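Local coordinates for peroxisomal fatty acid beta-oxidation multifunctional protein MFP2 (Arabidopsis thaliana, PDB 2WTB), which carries out successive steps of peroxisomal fatty acid beta-oxidation during seed germination, with enoyl-CoA hydratase and 3-hydroxyacyl-CoA dehydrogenase activities, at residues 9-21 and 42-54. Sequence-based numbering, arbitrary orientation.
Sequences TVMEVGGDGVAVI and NYEEALSRNDVKA
Val13 lays its CG2 methyl over one face of the Arg49 guanidinium, 3.6 Å from CZ and off-centre toward the rim. Two carboxylates hold that flat group by its edge. Asp51 takes it side-on, with Arg49 NE bonded to Asp51 OD1 and Arg49 NH2 to Asp51 OD2 at 2.7 Å. Glu45 OE2 meets Arg49 NH1 in the guanidinium plane. With an alanine for Arg49, the Val13 methyl would probably lose the group covering it, and the Glu45 and Asp51 carboxylates their shared cation.

Near the start of strand 8-13, Asn42 ND2 donates to Thr9 OG1 at 2.7 Å, a bent bond (136°) tilted from the amide plane. The Asn42 side chain lies over those of Met11 and Ile21, which run past it in the opposite direction. Ile21 CD1 lies 3.5 Å from Asn42 CB. Met11 is extended to SD and then bends (chi3 -88°), placing CE 3.8 Å from Ala46 CB. Val52 spreads its two methyls, CG2 to Val13 and CG1 to Ala19.

Backbone bonds join the other end: Lys53 N to Gly17 O at 2.8 Å, and Ala19 N to Ala54 O, almost straight (178°). A water links Asp16 O to Lys53 NZ. The contact packs a beta-hairpin against the end of helix 33-46 and the loop that follows it, within the right-handed beta-alpha-beta crossover from strand 18-24 to strand 54-59 of the crotonase fold.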
loop_
_atom_site.group_PDB
_atom_site.type_symbol
_atom_site.label_atom_id
_atom_site.label_comp_id
_atom_site.label_asym_id
_atom_site.label_seq_id
_atom_site.Cartn_x
_atom_site.Cartn_y
_atom_site.Cartn_z
ATOM N N THR A 9 -12.593 29.131 -1.937
ATOM C CA THR A 9 -12.178 29.708 -0.665
ATOM C C THR A 9 -13.103 30.864 -0.315
ATOM O O THR A 9 -13.582 31.573 -1.199
ATOM C CB THR A 9 -10.740 30.247 -0.711
ATOM O OG1 THR A 9 -10.680 31.381 -1.584
ATOM C CG2 THR A 9 -9.773 29.174 -1.196
ATOM N N VAL A 10 -13.356 31.050 0.975
ATOM C CA VAL A 10 -14.168 32.167 1.436
ATOM C C VAL A 10 -13.361 33.044 2.386
ATOM O O VAL A 10 -12.740 32.545 3.324
ATOM C CB VAL A 10 -15.448 31.683 2.146
ATOM C CG1 VAL A 10 -16.131 32.841 2.859
ATOM C CG2 VAL A 10 -16.396 31.023 1.151
ATOM N N MET A 11 -13.363 34.349 2.134
ATOM C CA MET A 11 -12.641 35.288 2.989
ATOM C C MET A 11 -13.597 36.231 3.710
ATOM O O MET A 11 -14.506 36.792 3.101
ATOM C CB MET A 11 -11.621 36.092 2.176
ATOM C CG MET A 11 -11.044 37.291 2.915
ATOM S SD MET A 11 -9.972 38.314 1.881
ATOM C CE MET A 11 -8.393 37.517 2.124
ATOM N N GLU A 12 -13.385 36.395 5.012
ATOM C CA GLU A 12 -14.203 37.294 5.816
ATOM C C GLU A 12 -13.328 38.173 6.703
ATOM O O GLU A 12 -12.436 37.682 7.392
ATOM C CB GLU A 12 -15.196 36.498 6.665
ATOM C CG GLU A 12 -16.150 35.648 5.843
ATOM C CD GLU A 12 -17.125 34.868 6.699
ATOM O OE1 GLU A 12 -16.978 34.893 7.939
ATOM O OE2 GLU A 12 -18.039 34.230 6.131
ATOM N N VAL A 13 -13.584 39.476 6.676
ATOM C CA VAL A 13 -12.794 40.424 7.452
ATOM C C VAL A 13 -13.477 40.773 8.767
ATOM O O VAL A 13 -14.549 41.378 8.780
ATOM C CB VAL A 13 -12.542 41.725 6.670
ATOM C CG1 VAL A 13 -11.685 42.669 7.493
ATOM C CG2 VAL A 13 -11.887 41.423 5.331
ATOM N N GLY A 14 -12.848 40.389 9.872
ATOM C CA GLY A 14 -13.389 40.665 11.188
ATOM C C GLY A 14 -13.345 42.142 11.522
ATOM O O GLY A 14 -12.837 42.949 10.741
ATOM N N GLY A 15 -13.881 42.498 12.685
ATOM C CA GLY A 15 -13.885 43.875 13.143
ATOM C C GLY A 15 -12.535 44.298 13.686
ATOM O O GLY A 15 -12.320 45.466 14.003
ATOM N N ASP A 16 -11.621 43.340 13.800
ATOM C CA ASP A 16 -10.264 43.631 14.242
ATOM C C ASP A 16 -9.352 43.843 13.040
ATOM O O ASP A 16 -8.166 44.130 13.189
ATOM C CB ASP A 16 -9.726 42.508 15.131
ATOM C CG ASP A 16 -9.780 41.150 14.458
ATOM O OD1 ASP A 16 -10.140 41.086 13.262
ATOM O OD2 ASP A 16 -9.464 40.146 15.129
ATOM N N GLY A 17 -9.918 43.692 11.847
ATOM C CA GLY A 17 -9.184 43.940 10.621
ATOM C C GLY A 17 -8.491 42.712 10.070
ATOM O O GLY A 17 -7.839 42.776 9.027
ATOM N N VAL A 18 -8.628 41.588 10.768
ATOM C CA VAL A 18 -8.015 40.343 10.322
ATOM C C VAL A 18 -8.888 39.627 9.293
ATOM O O VAL A 18 -10.080 39.408 9.515
ATOM C CB VAL A 18 -7.736 39.384 11.496
ATOM C CG1 VAL A 18 -6.962 38.173 11.006
ATOM C CG2 VAL A 18 -6.969 40.097 12.594
ATOM N N ALA A 19 -8.284 39.266 8.165
ATOM C CA ALA A 19 -8.989 38.534 7.124
ATOM C C ALA A 19 -8.784 37.029 7.288
ATOM O O ALA A 19 -7.659 36.536 7.226
ATOM C CB ALA A 19 -8.525 38.992 5.745
ATOM N N VAL A 20 -9.882 36.307 7.500
ATOM C CA VAL A 20 -9.841 34.857 7.645
ATOM C C VAL A 20 -10.245 34.176 6.343
ATOM O O VAL A 20 -11.351 34.383 5.845
ATOM C CB VAL A 20 -10.791 34.378 8.754
ATOM C CG1 VAL A 20 -10.671 32.872 8.944
ATOM C CG2 VAL A 20 -10.505 35.114 10.052
ATOM N N ILE A 21 -9.348 33.360 5.799
ATOM C CA ILE A 21 -9.605 32.647 4.555
ATOM C C ILE A 21 -9.799 31.160 4.821
ATOM O O ILE A 21 -8.897 30.494 5.333
ATOM C CB ILE A 21 -8.440 32.819 3.566
ATOM C CG1 ILE A 21 -8.152 34.301 3.332
ATOM C CG2 ILE A 21 -8.737 32.112 2.251
ATOM C CD1 ILE A 21 -7.022 34.540 2.369
ATOM N N ASN A 42 -7.910 36.477 -3.123
ATOM C CA ASN A 42 -8.076 36.837 -1.721
ATOM C C ASN A 42 -6.968 37.774 -1.270
ATOM O O ASN A 42 -7.230 38.848 -0.724
ATOM C CB ASN A 42 -8.072 35.586 -0.840
ATOM C CG ASN A 42 -9.370 34.811 -0.915
ATOM O OD1 ASN A 42 -10.427 35.371 -1.204
ATOM N ND2 ASN A 42 -9.297 33.513 -0.644
ATOM N N TYR A 43 -5.727 37.362 -1.513
ATOM C CA TYR A 43 -4.566 38.114 -1.052
ATOM C C TYR A 43 -4.425 39.468 -1.739
ATOM O O TYR A 43 -4.130 40.472 -1.091
ATOM C CB TYR A 43 -3.284 37.283 -1.193
ATOM C CG TYR A 43 -2.961 36.491 0.055
ATOM C CD1 TYR A 43 -2.167 37.034 1.059
ATOM C CD2 TYR A 43 -3.468 35.213 0.245
ATOM C CE1 TYR A 43 -1.876 36.324 2.209
ATOM C CE2 TYR A 43 -3.182 34.494 1.393
ATOM C CZ TYR A 43 -2.385 35.056 2.371
ATOM O OH TYR A 43 -2.097 34.348 3.515
ATOM N N GLU A 44 -4.646 39.494 -3.046
ATOM C CA GLU A 44 -4.538 40.737 -3.795
ATOM C C GLU A 44 -5.528 41.763 -3.262
ATOM O O GLU A 44 -5.266 42.965 -3.291
ATOM C CB GLU A 44 -4.756 40.490 -5.288
ATOM C CG GLU A 44 -3.689 39.608 -5.909
ATOM C CD GLU A 44 -3.915 39.368 -7.385
ATOM O OE1 GLU A 44 -4.953 39.823 -7.910
ATOM O OE2 GLU A 44 -3.052 38.722 -8.018
ATOM N N GLU A 45 -6.661 41.280 -2.764
ATOM C CA GLU A 45 -7.664 42.151 -2.166
ATOM C C GLU A 45 -7.257 42.577 -0.760
ATOM O O GLU A 45 -7.303 43.760 -0.422
ATOM C CB GLU A 45 -9.029 41.459 -2.128
ATOM C CG GLU A 45 -10.057 42.175 -1.262
ATOM C CD GLU A 45 -11.418 41.503 -1.285
ATOM O OE1 GLU A 45 -11.600 40.544 -2.066
ATOM O OE2 GLU A 45 -12.308 41.939 -0.522
ATOM N N ALA A 46 -6.859 41.605 0.055
ATOM C CA ALA A 46 -6.504 41.867 1.447
ATOM C C ALA A 46 -5.349 42.856 1.561
ATOM O O ALA A 46 -5.301 43.665 2.487
ATOM C CB ALA A 46 -6.167 40.567 2.163
ATOM N N LEU A 47 -4.419 42.788 0.615
ATOM C CA LEU A 47 -3.241 43.647 0.655
ATOM C C LEU A 47 -3.528 45.014 0.039
ATOM O O LEU A 47 -2.650 45.873 -0.028
ATOM C CB LEU A 47 -2.059 42.969 -0.043
ATOM C CG LEU A 47 -1.677 41.595 0.516
ATOM C CD1 LEU A 47 -0.713 40.864 -0.409
ATOM C CD2 LEU A 47 -1.095 41.724 1.918
ATOM N N SER A 48 -4.767 45.210 -0.403
ATOM C CA SER A 48 -5.181 46.484 -0.981
ATOM C C SER A 48 -6.221 47.173 -0.106
ATOM O O SER A 48 -6.403 48.388 -0.180
ATOM C CB SER A 48 -5.739 46.279 -2.389
ATOM O OG SER A 48 -4.766 45.694 -3.237
ATOM N N ARG A 49 -6.902 46.390 0.724
ATOM C CA ARG A 49 -7.931 46.924 1.606
ATOM C C ARG A 49 -7.325 47.570 2.849
ATOM O O ARG A 49 -6.547 46.947 3.569
ATOM C CB ARG A 49 -8.923 45.827 2.003
ATOM C CG ARG A 49 -9.842 45.392 0.872
ATOM C CD ARG A 49 -10.819 44.321 1.321
ATOM N NE ARG A 49 -11.578 44.726 2.500
ATOM C CZ ARG A 49 -12.639 44.073 2.962
ATOM N NH1 ARG A 49 -13.072 42.986 2.339
ATOM N NH2 ARG A 49 -13.269 44.507 4.042
ATOM N N ASN A 50 -7.689 48.823 3.091
ATOM C CA ASN A 50 -7.181 49.561 4.241
ATOM C C ASN A 50 -7.679 48.991 5.562
ATOM O O ASN A 50 -7.012 49.111 6.590
ATOM C CB ASN A 50 -7.559 51.038 4.133
ATOM C CG ASN A 50 -6.901 51.719 2.954
ATOM O OD1 ASN A 50 -5.762 51.410 2.601
ATOM N ND2 ASN A 50 -7.614 52.654 2.336
ATOM N N ASP A 51 -8.853 48.369 5.526
ATOM C CA ASP A 51 -9.462 47.804 6.727
ATOM C C ASP A 51 -8.843 46.462 7.114
ATOM O O ASP A 51 -9.145 45.916 8.174
ATOM C CB ASP A 51 -10.976 47.662 6.551
ATOM C CG ASP A 51 -11.349 46.944 5.271
ATOM O OD1 ASP A 51 -10.443 46.420 4.591
ATOM O OD2 ASP A 51 -12.550 46.905 4.941
ATOM N N VAL A 52 -7.980 45.936 6.252
ATOM C CA VAL A 52 -7.291 44.681 6.532
ATOM C C VAL A 52 -5.894 44.936 7.096
ATOM O O VAL A 52 -5.134 45.737 6.551
ATOM C CB VAL A 52 -7.189 43.808 5.271
ATOM C CG1 VAL A 52 -6.400 42.542 5.559
ATOM C CG2 VAL A 52 -8.576 43.474 4.752
ATOM N N LYS A 53 -5.565 44.256 8.190
ATOM C CA LYS A 53 -4.268 44.421 8.842
ATOM C C LYS A 53 -3.388 43.189 8.658
ATOM O O LYS A 53 -2.175 43.297 8.483
ATOM C CB LYS A 53 -4.447 44.697 10.336
ATOM C CG LYS A 53 -5.170 45.992 10.660
ATOM C CD LYS A 53 -5.212 46.221 12.164
ATOM C CE LYS A 53 -5.921 47.516 12.514
ATOM N NZ LYS A 53 -5.983 47.707 13.989
ATOM N N ALA A 54 -4.008 42.017 8.708
ATOM C CA ALA A 54 -3.288 40.761 8.555
ATOM C C ALA A 54 -4.208 39.696 7.969
ATOM O O ALA A 54 -5.375 39.962 7.685
ATOM C CB ALA A 54 -2.724 40.306 9.892
HETATM O O HOH W 1 -8.324 46.418 14.937
#